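Local coordinates for acetoacetate decarboxylase (Sphingomonas wittichii, PDB 5UPB), which is an acetoacetate decarboxylase-like enzyme, classed as a lyase, whose natural substrate and reaction remain uncertain, at residues V80-A85 with W104-W109. Residues are numbered along the deposited sequence; the frame is centred on the assembly and turned at random.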
loop_
_atom_site.group_PDB
_atom_site.type_symbol
_atom_site.label_atom_id
_atom_site.label_comp_id
_atom_site.label_asym_id
_atom_site.label_seq_id
_atom_site.Cartn_x
_atom_site.Cartn_y
_atom_site.Cartn_z
ATOM N N VAL A 80 4.106 14.865 -1.342
ATOM C CA VAL A 80 5.100 14.193 -0.510
ATOM C C VAL A 80 5.421 12.856 -1.111
ATOM O O VAL A 80 4.560 12.201 -1.717
ATOM C CB VAL A 80 4.638 14.001 0.956
ATOM C CG1 VAL A 80 4.548 15.359 1.665
ATOM C CG2 VAL A 80 3.284 13.297 1.027
ATOM N N TYR A 81 6.665 12.443 -0.924
ATOM C CA TYR A 81 7.073 11.099 -1.312
ATOM C C TYR A 81 8.308 10.696 -0.529
ATOM O O TYR A 81 9.034 11.533 -0.006
ATOM C CB TYR A 81 7.328 11.009 -2.798
ATOM C CG TYR A 81 8.528 11.784 -3.299
ATOM C CD1 TYR A 81 8.400 13.116 -3.690
ATOM C CD2 TYR A 81 9.780 11.190 -3.400
ATOM C CE1 TYR A 81 9.483 13.824 -4.200
ATOM C CE2 TYR A 81 10.888 11.927 -3.890
ATOM C CZ TYR A 81 10.709 13.212 -4.313
ATOM O OH TYR A 81 11.748 13.970 -4.824
ATOM N N ASN A 82 8.526 9.389 -0.459
ATOM C CA ASN A 82 9.743 8.851 0.110
ATOM C C ASN A 82 10.568 8.207 -0.983
ATOM O O ASN A 82 10.026 7.655 -1.951
ATOM C CB ASN A 82 9.428 7.835 1.185
ATOM C CG ASN A 82 8.518 8.396 2.217
ATOM O OD1 ASN A 82 8.910 9.281 2.961
ATOM N ND2 ASN A 82 7.253 8.015 2.158
ATOM N N GLU A 83 11.871 8.203 -0.769
ATOM C CA GLU A 83 12.789 7.714 -1.782
ATOM C C GLU A 83 14.028 7.106 -1.154
ATOM O O GLU A 83 14.546 7.604 -0.142
ATOM C CB GLU A 83 13.185 8.845 -2.710
ATOM C CG GLU A 83 14.110 8.453 -3.839
ATOM C CD GLU A 83 14.270 9.597 -4.851
ATOM O OE1 GLU A 83 13.371 9.770 -5.697
ATOM O OE2 GLU A 83 15.262 10.352 -4.783
ATOM N N ALA A 84 14.493 6.003 -1.768
ATOM C CA ALA A 84 15.754 5.380 -1.390
ATOM C C ALA A 84 16.609 5.203 -2.638
ATOM O O ALA A 84 16.107 4.873 -3.726
ATOM C CB ALA A 84 15.495 4.035 -0.712
ATOM N N ALA A 85 17.918 5.324 -2.472
ATOM C CA ALA A 85 18.787 5.237 -3.632
ATOM C C ALA A 85 20.162 4.729 -3.265
ATOM O O ALA A 85 20.650 4.915 -2.143
ATOM C CB ALA A 85 18.933 6.584 -4.321
ATOM N N TRP A 104 14.442 3.870 -5.700
ATOM C CA TRP A 104 13.074 3.420 -5.456
ATOM C C TRP A 104 12.323 4.562 -4.777
ATOM O O TRP A 104 12.844 5.177 -3.840
ATOM C CB TRP A 104 13.026 2.142 -4.583
ATOM C CG TRP A 104 13.769 0.945 -5.173
ATOM C CD1 TRP A 104 13.220 -0.092 -5.914
ATOM C CD2 TRP A 104 15.176 0.662 -5.077
ATOM N NE1 TRP A 104 14.203 -0.990 -6.258
ATOM C CE2 TRP A 104 15.409 -0.548 -5.765
ATOM C CE3 TRP A 104 16.257 1.311 -4.473
ATOM C CZ2 TRP A 104 16.671 -1.119 -5.871
ATOM C CZ3 TRP A 104 17.521 0.733 -4.571
ATOM C CH2 TRP A 104 17.706 -0.484 -5.273
ATOM N N VAL A 105 11.118 4.862 -5.276
ATOM C CA VAL A 105 10.296 5.962 -4.795
ATOM C C VAL A 105 8.894 5.402 -4.617
ATOM O O VAL A 105 8.539 4.361 -5.189
ATOM C CB VAL A 105 10.354 7.179 -5.778
ATOM C CG1 VAL A 105 9.692 6.859 -7.131
ATOM C CG2 VAL A 105 9.716 8.410 -5.186
ATOM N N ASP A 106 8.067 6.086 -3.826
ATOM C CA ASP A 106 6.727 5.537 -3.585
ATOM C C ASP A 106 5.601 6.369 -4.185
ATOM O O ASP A 106 4.448 6.181 -3.804
ATOM C CB ASP A 106 6.465 5.288 -2.096
ATOM C CG ASP A 106 6.558 6.541 -1.241
ATOM O OD1 ASP A 106 6.648 7.631 -1.801
ATOM O OD2 ASP A 106 6.456 6.416 0.000
ATOM N N LYS A 107 5.905 7.257 -5.128
ATOM C CA LYS A 107 4.892 8.007 -5.855
ATOM C C LYS A 107 5.313 8.017 -7.321
ATOM O O LYS A 107 6.447 8.362 -7.646
ATOM C CB LYS A 107 4.761 9.451 -5.311
ATOM C CG LYS A 107 4.221 9.554 -3.896
ATOM C CD LYS A 107 2.767 9.143 -3.835
ATOM C CE LYS A 107 2.240 8.986 -2.414
ATOM N NZ LYS A 107 2.461 10.303 -1.686
ATOM N N GLU A 108 4.411 7.637 -8.215
ATOM C CA GLU A 108 4.832 7.490 -9.603
ATOM C C GLU A 108 5.058 8.826 -10.289
ATOM O O GLU A 108 5.789 8.860 -11.291
ATOM C CB GLU A 108 3.821 6.597 -10.393
ATOM C CG GLU A 108 2.723 7.304 -11.146
ATOM C CD GLU A 108 1.632 7.903 -10.238
ATOM O OE1 GLU A 108 1.937 8.773 -9.397
ATOM O OE2 GLU A 108 0.441 7.508 -10.353
ATOM N N TRP A 109 4.471 9.923 -9.794
ATOM C CA TRP A 109 4.810 11.228 -10.365
ATOM C C TRP A 109 6.264 11.571 -10.129
ATOM O O TRP A 109 6.893 12.214 -10.969
ATOM C CB TRP A 109 3.921 12.351 -9.828
ATOM C CG TRP A 109 3.591 12.324 -8.370
ATOM C CD1 TRP A 109 2.513 11.744 -7.792
ATOM C CD2 TRP A 109 4.308 12.973 -7.314
ATOM N NE1 TRP A 109 2.516 11.955 -6.436
ATOM C CE2 TRP A 109 3.602 12.715 -6.113
ATOM C CE3 TRP A 109 5.462 13.761 -7.270
ATOM C CZ2 TRP A 109 4.014 13.201 -4.875
ATOM C CZ3 TRP A 109 5.896 14.229 -6.012
ATOM C CH2 TRP A 109 5.158 13.936 -4.835
#
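Asp106 grips Asn82 at both its backbone and its side chain. Its CG sits between the backbone N and the carbonyl carbon (chi1 60°), which swings the carboxylate back to the neighbouring strand. OD1 accepts the amide N of Asn82 at 2.9 Å, the donor standing above the carboxylate plane, while OD2 takes Asn82 ND2 at 2.8 Å on its syn side. The latter bond lies in the amide plane of Asn82, although amide and carboxylate are turned 71° apart. Asp106 N returns a more bent bond to Asn82 O. With an alanine here in place of Asp106, the N-H of Asn82 would probably lose its acceptor and the side-chain amide would be freer to turn.

These bonds take over where regular pairing stops in the antiparallel hairpin of strands 80-92 and 95-105, part of the beta-rich acetoacetate decarboxylase fold. Farther along, Ala84 and Trp104 form a hydrogen-bonded pair, with Trp104 N to Ala84 O at 2.8 Å, and Glu83 faces Val105 in a non-hydrogen-bonded pair. The extended Glu83 side chain brings OE1 alongside Val105 CG2, and its carboxylate is held by a salt bridge from OE1 to Lys121 and a hydrogen bond from OE2 to Tyr57.

Beyond Asp106 the chain turns into helix 108-116. At the N-cap position, the Lys107 chain folds back at CB-CG (chi2 -68°), curling NZ onto Val80 O at 2.8 Å; Ala77 O is a second acceptor. The Tyr81 ring meets Val105 and Trp109 through its two CD atoms: CD2 touches Val105 CG2 at 3.3 Å, and CD1 meets Trp109 CH2 at 3.5 Å, the two ring planes nearly perpendicular. Lys107 CB lies over one face of the Trp109 indole, whose NE1 hydrogen-bonds His154 of the second subunit, carrying the packing into the subunit interface.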